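Local atomic coordinates of SM80.1 Vicilin (Solanum melongena, PDB entry 5VF5), a protein that probably serves as a 7S seed storage globulin, a bicupin that carries a copper ion in its second cupin domain. Residues Ile46-Ile54 against Val122-Gly133; Gln219-Phe227 against Asp388-Pro396. One frame throughout, in Å; residues are numbered along the deposited sequence. Where two conformers were deposited one is given.

Contact 1: Ile46-Ile54 against Val122-Gly133; sequences IEKFRVSVI and VYVLAKSVNAPG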
loop_
_atom_site.group_PDB
_atom_site.type_symbol
_atom_site.label_atom_id
_atom_site.label_comp_id
_atom_site.label_asym_id
_atom_site.label_seq_id
_atom_site.Cartn_x
_atom_site.Cartn_y
_atom_site.Cartn_z
ATOM N N ILE A 46 -12.138 6.848 5.252
ATOM C CA ILE A 46 -11.166 6.587 4.202
ATOM C C ILE A 46 -11.823 6.232 2.872
ATOM O O ILE A 46 -11.171 5.647 2.010
ATOM C CB ILE A 46 -10.121 5.541 4.636
ATOM C CG1 ILE A 46 -10.732 4.153 4.871
ATOM C CG2 ILE A 46 -9.362 6.055 5.836
ATOM C CD1 ILE A 46 -9.677 3.059 5.050
ATOM N N GLU A 47 -13.090 6.619 2.702
ATOM C CA GLU A 47 -13.872 6.227 1.512
ATOM C C GLU A 47 -13.245 6.577 0.139
ATOM O O GLU A 47 -13.471 5.925 -0.863
ATOM C CB GLU A 47 -15.290 6.833 1.554
ATOM C CG GLU A 47 -16.177 6.497 0.362
ATOM C CD GLU A 47 -17.541 7.184 0.373
ATOM O OE1 GLU A 47 -17.695 8.240 1.030
ATOM O OE2 GLU A 47 -18.473 6.680 -0.324
ATOM N N LYS A 48 -12.449 7.670 0.157
ATOM C CA LYS A 48 -11.872 8.125 -1.120
ATOM C C LYS A 48 -10.680 7.298 -1.584
ATOM O O LYS A 48 -10.224 7.450 -2.750
ATOM C CB LYS A 48 -11.541 9.609 -1.110
ATOM C CG LYS A 48 -12.759 10.515 -1.077
ATOM C CD LYS A 48 -12.370 11.983 -1.115
ATOM C CE LYS A 48 -13.592 12.868 -1.199
ATOM N NZ LYS A 48 -13.184 14.290 -1.237
ATOM N N PHE A 49 -10.160 6.443 -0.694
ATOM C CA PHE A 49 -8.919 5.749 -0.971
ATOM C C PHE A 49 -9.171 4.319 -1.448
ATOM O O PHE A 49 -10.121 3.650 -1.014
ATOM C CB PHE A 49 -8.019 5.748 0.239
ATOM C CG PHE A 49 -7.431 7.091 0.570
ATOM C CD1 PHE A 49 -6.269 7.502 -0.018
ATOM C CD2 PHE A 49 -8.098 7.955 1.421
ATOM C CE1 PHE A 49 -5.738 8.746 0.253
ATOM C CE2 PHE A 49 -7.572 9.212 1.691
ATOM C CZ PHE A 49 -6.384 9.582 1.132
ATOM N N ARG A 50 -8.338 3.859 -2.367
ATOM C CA ARG A 50 -8.356 2.474 -2.808
ATOM C C ARG A 50 -6.962 1.920 -2.720
ATOM O O ARG A 50 -5.982 2.663 -2.995
ATOM C CB ARG A 50 -8.868 2.370 -4.225
ATOM C CG ARG A 50 -10.283 2.893 -4.457
ATOM C CD ARG A 50 -11.365 2.061 -3.790
ATOM N NE ARG A 50 -11.577 0.796 -4.472
ATOM C CZ ARG A 50 -12.304 0.630 -5.578
ATOM N NH1 ARG A 50 -12.889 1.677 -6.169
ATOM N NH2 ARG A 50 -12.444 -0.586 -6.104
ATOM N N VAL A 51 -6.835 0.615 -2.501
ATOM C CA VAL A 51 -5.561 -0.051 -2.635
ATOM C C VAL A 51 -5.619 -1.113 -3.683
ATOM O O VAL A 51 -6.671 -1.745 -3.885
ATOM C CB VAL A 51 -4.942 -0.593 -1.313
ATOM C CG1 VAL A 51 -4.582 0.544 -0.372
ATOM C CG2 VAL A 51 -5.814 -1.607 -0.649
ATOM N N SER A 52 -4.496 -1.332 -4.343
ATOM C CA SER A 52 -4.419 -2.306 -5.435
ATOM C C SER A 52 -3.024 -2.905 -5.501
ATOM O O SER A 52 -2.077 -2.427 -4.846
ATOM C CB SER A 52 -4.794 -1.628 -6.767
ATOM O OG SER A 52 -3.916 -0.540 -7.044
ATOM N N VAL A 53 -2.906 -3.917 -6.329
ATOM C CA VAL A 53 -1.643 -4.577 -6.605
ATOM C C VAL A 53 -1.478 -4.677 -8.126
ATOM O O VAL A 53 -2.437 -4.954 -8.825
ATOM C CB VAL A 53 -1.513 -5.974 -5.925
ATOM C CG1 VAL A 53 -0.263 -6.719 -6.387
ATOM C CG2 VAL A 53 -1.487 -5.835 -4.416
ATOM N N ILE A 54 -0.265 -4.358 -8.604
ATOM C CA ILE A 54 0.147 -4.609 -9.969
ATOM C C ILE A 54 1.235 -5.662 -9.922
ATOM O O ILE A 54 2.222 -5.505 -9.198
ATOM C CB ILE A 54 0.705 -3.335 -10.648
ATOM C CG1 ILE A 54 -0.328 -2.205 -10.606
ATOM C CG2 ILE A 54 1.146 -3.677 -12.070
ATOM C CD1 ILE A 54 0.187 -0.852 -11.049
ATOM N N VAL A 122 3.962 -4.311 -7.297
ATOM C CA VAL A 122 3.776 -2.956 -6.774
ATOM C C VAL A 122 2.497 -2.938 -5.951
ATOM O O VAL A 122 1.451 -3.420 -6.418
ATOM C CB VAL A 122 3.663 -1.922 -7.926
ATOM C CG1 VAL A 122 3.603 -0.489 -7.422
ATOM C CG2 VAL A 122 4.823 -2.088 -8.914
ATOM N N TYR A 123 2.571 -2.365 -4.749
ATOM C CA TYR A 123 1.410 -2.018 -3.921
ATOM C C TYR A 123 1.071 -0.555 -4.157
ATOM O O TYR A 123 1.947 0.311 -4.073
ATOM C CB TYR A 123 1.771 -2.260 -2.453
ATOM C CG TYR A 123 0.721 -2.040 -1.377
ATOM C CD1 TYR A 123 -0.608 -2.349 -1.600
ATOM C CD2 TYR A 123 1.094 -1.598 -0.092
ATOM C CE1 TYR A 123 -1.556 -2.172 -0.612
ATOM C CE2 TYR A 123 0.159 -1.457 0.913
ATOM C CZ TYR A 123 -1.156 -1.747 0.655
ATOM O OH TYR A 123 -2.069 -1.605 1.662
ATOM N N VAL A 124 -0.185 -0.244 -4.430
ATOM C CA VAL A 124 -0.628 1.067 -4.848
ATOM C C VAL A 124 -1.707 1.601 -3.948
ATOM O O VAL A 124 -2.698 0.912 -3.681
ATOM C CB VAL A 124 -1.137 1.024 -6.294
ATOM C CG1 VAL A 124 -1.580 2.400 -6.765
ATOM C CG2 VAL A 124 -0.117 0.413 -7.238
ATOM N N LEU A 125 -1.567 2.854 -3.534
ATOM C CA LEU A 125 -2.629 3.622 -2.888
ATOM C C LEU A 125 -3.129 4.627 -3.920
ATOM O O LEU A 125 -2.278 5.306 -4.543
ATOM C CB LEU A 125 -2.052 4.411 -1.713
ATOM C CG LEU A 125 -3.072 5.244 -0.938
ATOM C CD1 LEU A 125 -4.083 4.376 -0.182
ATOM C CD2 LEU A 125 -2.386 6.245 -0.005
ATOM N N ALA A 126 -4.445 4.763 -4.115
ATOM C CA ALA A 126 -4.961 5.829 -4.960
ATOM C C ALA A 126 -6.068 6.557 -4.230
ATOM O O ALA A 126 -6.782 5.974 -3.424
ATOM C CB ALA A 126 -5.446 5.299 -6.298
ATOM N N LYS A 127 -6.187 7.851 -4.505
ATOM C CA LYS A 127 -7.267 8.640 -3.977
ATOM C C LYS A 127 -8.120 9.190 -5.123
ATOM O O LYS A 127 -7.580 9.770 -6.085
ATOM C CB LYS A 127 -6.720 9.842 -3.151
ATOM C CG LYS A 127 -7.807 10.563 -2.402
ATOM C CD LYS A 127 -7.314 11.804 -1.716
ATOM C CE LYS A 127 -8.478 12.483 -1.001
ATOM N NZ LYS A 127 -8.057 13.760 -0.370
ATOM N N SER A 128 -9.432 9.039 -5.010
ATOM C CA SER A 128 -10.334 9.541 -6.033
ATOM C C SER A 128 -10.331 11.056 -6.117
ATOM O O SER A 128 -10.094 11.742 -5.137
ATOM C CB SER A 128 -11.724 9.024 -5.787
ATOM O OG SER A 128 -12.230 9.457 -4.534
ATOM N N VAL A 129 -10.619 11.531 -7.335
ATOM C CA VAL A 129 -10.980 12.940 -7.564
ATOM C C VAL A 129 -12.343 13.118 -8.173
ATOM O O VAL A 129 -12.818 14.246 -8.219
ATOM C CB VAL A 129 -9.930 13.667 -8.402
ATOM C CG1 VAL A 129 -8.534 13.558 -7.780
ATOM C CG2 VAL A 129 -9.884 13.178 -9.834
ATOM N N ASN A 130 -12.984 12.036 -8.635
ATOM C CA ASN A 130 -14.345 12.047 -9.144
ATOM C C ASN A 130 -15.296 11.585 -8.053
ATOM O O ASN A 130 -15.190 12.115 -6.948
ATOM C CB ASN A 130 -14.448 11.303 -10.477
ATOM C CG ASN A 130 -13.715 12.018 -11.601
ATOM O OD1 ASN A 130 -13.819 13.254 -11.712
ATOM N ND2 ASN A 130 -13.035 11.259 -12.480
ATOM N N ALA A 131 -16.183 10.618 -8.288
ATOM C CA ALA A 131 -17.046 10.193 -7.196
ATOM C C ALA A 131 -16.177 9.539 -6.099
ATOM O O ALA A 131 -15.171 8.881 -6.411
ATOM C CB ALA A 131 -18.088 9.232 -7.697
ATOM N N PRO A 132 -16.534 9.729 -4.825
ATOM C CA PRO A 132 -15.675 9.225 -3.764
ATOM C C PRO A 132 -15.363 7.750 -3.886
ATOM O O PRO A 132 -16.270 6.881 -3.960
ATOM C CB PRO A 132 -16.466 9.569 -2.490
ATOM C CG PRO A 132 -17.094 10.872 -2.866
ATOM C CD PRO A 132 -17.580 10.603 -4.272
ATOM N N GLY A 133 -14.062 7.476 -3.888
ATOM C CA GLY A 133 -13.592 6.097 -3.933
ATOM C C GLY A 133 -13.576 5.475 -5.309
ATOM O O GLY A 133 -13.100 4.345 -5.435
#
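Strands 49-54 and 122-128 pair as antiparallel neighbours inside the first cupin barrel, and the loops at one end of the pair are fastened to each other as well. The ladder is regular: Arg50 with Ala126, Ser52 with Val124 and Ile54 with Val122 are hydrogen-bonded pairs, beginning with Arg50 N to Ala126 O at 2.8 Å. Strand 28-32 flanks the pair beyond 49-54, and strand 69-77 flanks it beyond 122-128.

On one side of the sheet Phe49, Val51, Val53, Tyr123 and Leu125 pack on strands 265-272 and 337-344 of the second cupin domain, and Lys127 on the same side touches Leu241. There Val51 CB lies 3.8 Å from Tyr123 CE1, while the phenol hydroxyl hydrogen-bonds Val267 O. The Lys127 chain, extended throughout with its CG turned away from the backbone N (chi1 -171°), runs over one face of the Phe49 ring, CG 4.0 Å from the centroid in a CH-pi contact. Leu125 CD1 comes within 3.8 Å of Phe49 CD1.

The other side carries Arg50, Ser52, Ile54, Val122, Val124 and Ala126; Ser52 OG sits 3.3 Å from Val124 CB. Past the last bridge, Ser128 N donates to Lys48 O, and Ser128 OG accepts from Gly133 N, tying the 129-132 excursion back to the strand end. Arg50, bent at chi2 and chi3, folds toward this loop: its NH1 donates to Gly133 O at 2.8 Å, the oxygen only 4° out of the guanidinium plane, and NH2 bonds Leu33 O.

Contact 2: Gln219-Phe227 against Asp388-Pro396; sequences QFGSRFGQF and DQSYFVAGP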
loop_
_atom_site.group_PDB
_atom_site.type_symbol
_atom_site.label_atom_id
_atom_site.label_comp_id
_atom_site.label_asym_id
_atom_site.label_seq_id
_atom_site.Cartn_x
_atom_site.Cartn_y
_atom_site.Cartn_z
ATOM N N GLN A 219 13.257 4.119 12.266
ATOM C CA GLN A 219 12.736 5.000 13.308
ATOM C C GLN A 219 12.681 4.309 14.653
ATOM O O GLN A 219 13.059 4.903 15.701
ATOM C CB GLN A 219 11.368 5.515 12.986
ATOM C CG GLN A 219 10.886 6.444 14.085
ATOM C CD GLN A 219 9.632 7.167 13.734
ATOM O OE1 GLN A 219 8.903 6.763 12.845
ATOM N NE2 GLN A 219 9.374 8.278 14.452
ATOM N N PHE A 220 12.121 3.080 14.650
ATOM C CA PHE A 220 11.976 2.211 15.852
ATOM C C PHE A 220 12.591 0.874 15.459
ATOM O O PHE A 220 12.300 0.368 14.382
ATOM C CB PHE A 220 10.502 2.000 16.283
ATOM C CG PHE A 220 9.769 3.285 16.527
ATOM C CD1 PHE A 220 10.118 4.101 17.604
ATOM C CD2 PHE A 220 8.718 3.702 15.693
ATOM C CE1 PHE A 220 9.460 5.295 17.850
ATOM C CE2 PHE A 220 8.077 4.912 15.942
ATOM C CZ PHE A 220 8.459 5.724 17.008
ATOM N N GLY A 221 13.480 0.303 16.274
ATOM C CA GLY A 221 13.929 -1.005 15.968
ATOM C C GLY A 221 14.530 -1.646 17.157
ATOM O O GLY A 221 14.855 -0.983 18.147
ATOM N N SER A 222 14.621 -2.955 17.047
ATOM C CA SER A 222 15.312 -3.771 18.013
ATOM C C SER A 222 15.762 -5.054 17.334
ATOM O O SER A 222 15.579 -5.218 16.115
ATOM C CB SER A 222 14.386 -4.134 19.144
ATOM O OG SER A 222 13.465 -5.113 18.711
ATOM N N ARG A 223 16.330 -5.984 18.097
ATOM C CA ARG A 223 16.737 -7.215 17.451
ATOM C C ARG A 223 15.561 -8.051 16.933
ATOM O O ARG A 223 15.803 -9.023 16.233
ATOM C CB ARG A 223 17.628 -8.050 18.361
ATOM C CG ARG A 223 16.964 -8.664 19.571
ATOM C CD ARG A 223 18.089 -9.268 20.435
ATOM N NE ARG A 223 17.634 -9.917 21.662
ATOM C CZ ARG A 223 17.444 -11.232 21.836
ATOM N NH1 ARG A 223 17.033 -11.678 23.026
ATOM N NH2 ARG A 223 17.647 -12.112 20.851
ATOM N N PHE A 224 14.324 -7.693 17.303
ATOM C CA PHE A 224 13.149 -8.424 16.833
ATOM C C PHE A 224 12.333 -7.737 15.760
ATOM O O PHE A 224 11.354 -8.313 15.317
ATOM C CB PHE A 224 12.249 -8.828 18.000
ATOM C CG PHE A 224 12.738 -10.068 18.679
ATOM C CD1 PHE A 224 12.507 -11.304 18.081
ATOM C CD2 PHE A 224 13.425 -9.994 19.844
ATOM C CE1 PHE A 224 12.984 -12.479 18.665
ATOM C CE2 PHE A 224 13.907 -11.158 20.449
ATOM C CZ PHE A 224 13.664 -12.390 19.868
ATOM N N GLY A 225 12.729 -6.550 15.320
ATOM C CA GLY A 225 11.995 -5.916 14.230
ATOM C C GLY A 225 12.393 -4.508 13.949
ATOM O O GLY A 225 13.226 -3.944 14.652
ATOM N N GLN A 226 11.824 -3.958 12.865
ATOM C CA GLN A 226 12.205 -2.658 12.350
ATOM C C GLN A 226 10.956 -1.915 11.851
ATOM O O GLN A 226 10.097 -2.544 11.220
ATOM C CB GLN A 226 13.175 -2.861 11.176
ATOM C CG GLN A 226 14.447 -3.655 11.520
ATOM C CD GLN A 226 14.264 -5.160 11.393
ATOM O OE1 GLN A 226 13.647 -5.631 10.457
ATOM N NE2 GLN A 226 14.797 -5.919 12.349
ATOM N N PHE A 227 10.893 -0.613 12.093
ATOM C CA PHE A 227 9.872 0.238 11.497
ATOM C C PHE A 227 10.558 1.439 10.880
ATOM O O PHE A 227 11.318 2.128 11.567
ATOM C CB PHE A 227 8.911 0.712 12.573
ATOM C CG PHE A 227 7.826 1.577 12.052
ATOM C CD1 PHE A 227 6.648 1.014 11.581
ATOM C CD2 PHE A 227 7.948 2.954 12.054
ATOM C CE1 PHE A 227 5.648 1.836 11.087
ATOM C CE2 PHE A 227 6.951 3.770 11.559
ATOM C CZ PHE A 227 5.775 3.205 11.087
ATOM N N ASP A 388 12.569 -4.629 29.544
ATOM C CA ASP A 388 13.790 -3.861 29.315
ATOM C C ASP A 388 13.959 -3.430 27.863
ATOM O O ASP A 388 14.763 -2.563 27.564
ATOM C CB ASP A 388 15.018 -4.719 29.748
ATOM C CG ASP A 388 15.000 -6.125 29.134
ATOM O OD1 ASP A 388 14.054 -6.917 29.418
ATOM O OD2 ASP A 388 15.919 -6.443 28.363
ATOM N N GLN A 389 13.227 -4.088 26.961
ATOM C CA GLN A 389 13.341 -3.853 25.510
ATOM C C GLN A 389 12.207 -2.959 25.046
ATOM O O GLN A 389 11.204 -2.793 25.750
ATOM C CB GLN A 389 13.351 -5.166 24.714
ATOM C CG GLN A 389 14.644 -5.976 24.871
ATOM C CD GLN A 389 15.807 -5.388 24.070
ATOM O OE1 GLN A 389 15.779 -5.376 22.837
ATOM N NE2 GLN A 389 16.823 -4.866 24.772
ATOM N N SER A 390 12.382 -2.380 23.870
ATOM C CA SER A 390 11.358 -1.510 23.258
ATOM C C SER A 390 11.005 -1.963 21.885
ATOM O O SER A 390 11.798 -2.617 21.206
ATOM C CB SER A 390 11.838 -0.051 23.186
ATOM O OG SER A 390 12.025 0.499 24.472
ATOM N N TYR A 391 9.748 -1.651 21.521
ATOM C CA TYR A 391 9.229 -1.691 20.141
ATOM C C TYR A 391 8.928 -3.064 19.613
ATOM O O TYR A 391 7.751 -3.375 19.293
ATOM C CB TYR A 391 10.158 -0.946 19.161
ATOM C CG TYR A 391 10.578 0.410 19.660
ATOM C CD1 TYR A 391 9.655 1.315 20.121
ATOM C CD2 TYR A 391 11.908 0.753 19.717
ATOM C CE1 TYR A 391 10.043 2.554 20.621
ATOM C CE2 TYR A 391 12.306 1.988 20.191
ATOM C CZ TYR A 391 11.388 2.882 20.639
ATOM O OH TYR A 391 11.801 4.110 21.088
ATOM N N PHE A 392 9.939 -3.934 19.570
ATOM C CA PHE A 392 9.745 -5.327 19.144
ATOM C C PHE A 392 10.476 -6.246 20.096
ATOM O O PHE A 392 11.607 -5.947 20.508
ATOM C CB PHE A 392 10.264 -5.572 17.741
ATOM C CG PHE A 392 9.738 -4.620 16.695
ATOM C CD1 PHE A 392 10.364 -3.398 16.474
ATOM C CD2 PHE A 392 8.681 -4.956 15.900
ATOM C CE1 PHE A 392 9.897 -2.524 15.493
ATOM C CE2 PHE A 392 8.218 -4.099 14.911
ATOM C CZ PHE A 392 8.826 -2.889 14.702
ATOM N N VAL A 393 9.806 -7.344 20.458
ATOM C CA VAL A 393 10.346 -8.291 21.432
ATOM C C VAL A 393 10.011 -9.719 21.006
ATOM O O VAL A 393 9.267 -9.926 20.048
ATOM C CB VAL A 393 9.799 -8.005 22.854
ATOM C CG1 VAL A 393 10.091 -6.601 23.302
ATOM C CG2 VAL A 393 8.323 -8.252 22.977
ATOM N N ALA A 394 10.534 -10.714 21.738
ATOM C CA ALA A 394 10.151 -12.079 21.466
ATOM C C ALA A 394 8.648 -12.258 21.700
ATOM O O ALA A 394 8.099 -11.804 22.690
ATOM C CB ALA A 394 10.915 -13.028 22.369
ATOM N N GLY A 395 8.012 -12.963 20.790
ATOM C CA GLY A 395 6.602 -13.298 20.920
ATOM C C GLY A 395 6.427 -14.462 21.859
ATOM O O GLY A 395 7.419 -15.070 22.286
ATOM N N PRO A 396 5.164 -14.794 22.194
ATOM C CA PRO A 396 4.870 -15.896 23.079
ATOM C C PRO A 396 5.367 -17.222 22.502
ATOM O O PRO A 396 5.341 -17.408 21.296
ATOM C CB PRO A 396 3.342 -15.936 23.103
ATOM C CG PRO A 396 2.880 -14.588 22.693
ATOM C CD PRO A 396 3.934 -14.113 21.733
HETATM O O HOH W 1 17.496 -5.057 20.629
#
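A beta hairpin at the edge of the second cupin domain, 220-222 and 225-227 joined by a type I turn from Ser222 to Gly225, is covered on one side by the segment 388-396, near the end of the modelled chain. A classic bulge, in which Gln219 and Phe220 both face Phe227, lies at the hairpin's open end.

Phe392 carries most of the contact. The Phe392 ring lies on the hairpin backbone, with Gly225 CA over its face, 3.8 Å from the centroid (CH-pi), and Gln226 N above the same face nearer the rim. Phe392 CZ approaches Phe227 CB at 4.2 Å. Beside it, Ser222 OG donates to Phe392 O at 2.7 Å, reaching that oxygen from 40° out of the carbonyl plane. The same hydroxyl accepts from Phe224 N in an ST turn, so it ties the turn to the incoming strand; chi1 of 74°, which sets OG between the backbone N and the carbonyl carbon, allows both bonds. A water joins Arg223 N to Gln389 OE1.

Aromatic contacts extend to either side of Phe392. Phe224 lays one ring face over the Val393-Ala394 peptide, Ala394 N being 3.5 Å from Phe224 CD2, and its CZ touches Ala394 CB. Phe220 sets CB over the Tyr391 ring, 3.9 Å from the centroid, and the two ring planes meet obliquely at 48°. Both of these rings also meet Phe353 edge-to-face.

Strand 392-394 pairs with strand 254-261 through Val393 and Met255, whereas the hairpin joins strand 243-250 through Gln226 and Asn249; Phe392 therefore lies between these strands, its side chain touching Met248, Ile250 and Val256.

In the fold
Contacts 1 and 2 belong to the two cupin domains of one chain and follow each other in series, the first closing before the second opens. Their centres are 31 Å apart and their nearest atoms about 12 Å apart, so they do not touch. Strand 243-250 runs in the same sheet as 265-272 and 337-344: residues 46-54 and 122-133 pack on the latter two strands, whereas the hairpin of residues 219-227 pairs with the first. The centre of contact 1 lies about 10 Å from the centre of the chain, that of contact 2 about 23 Å. The side chain of Ile54 is about 10 Å from a bound sodium ion; copper is held separately by Cys281, His283 and His325.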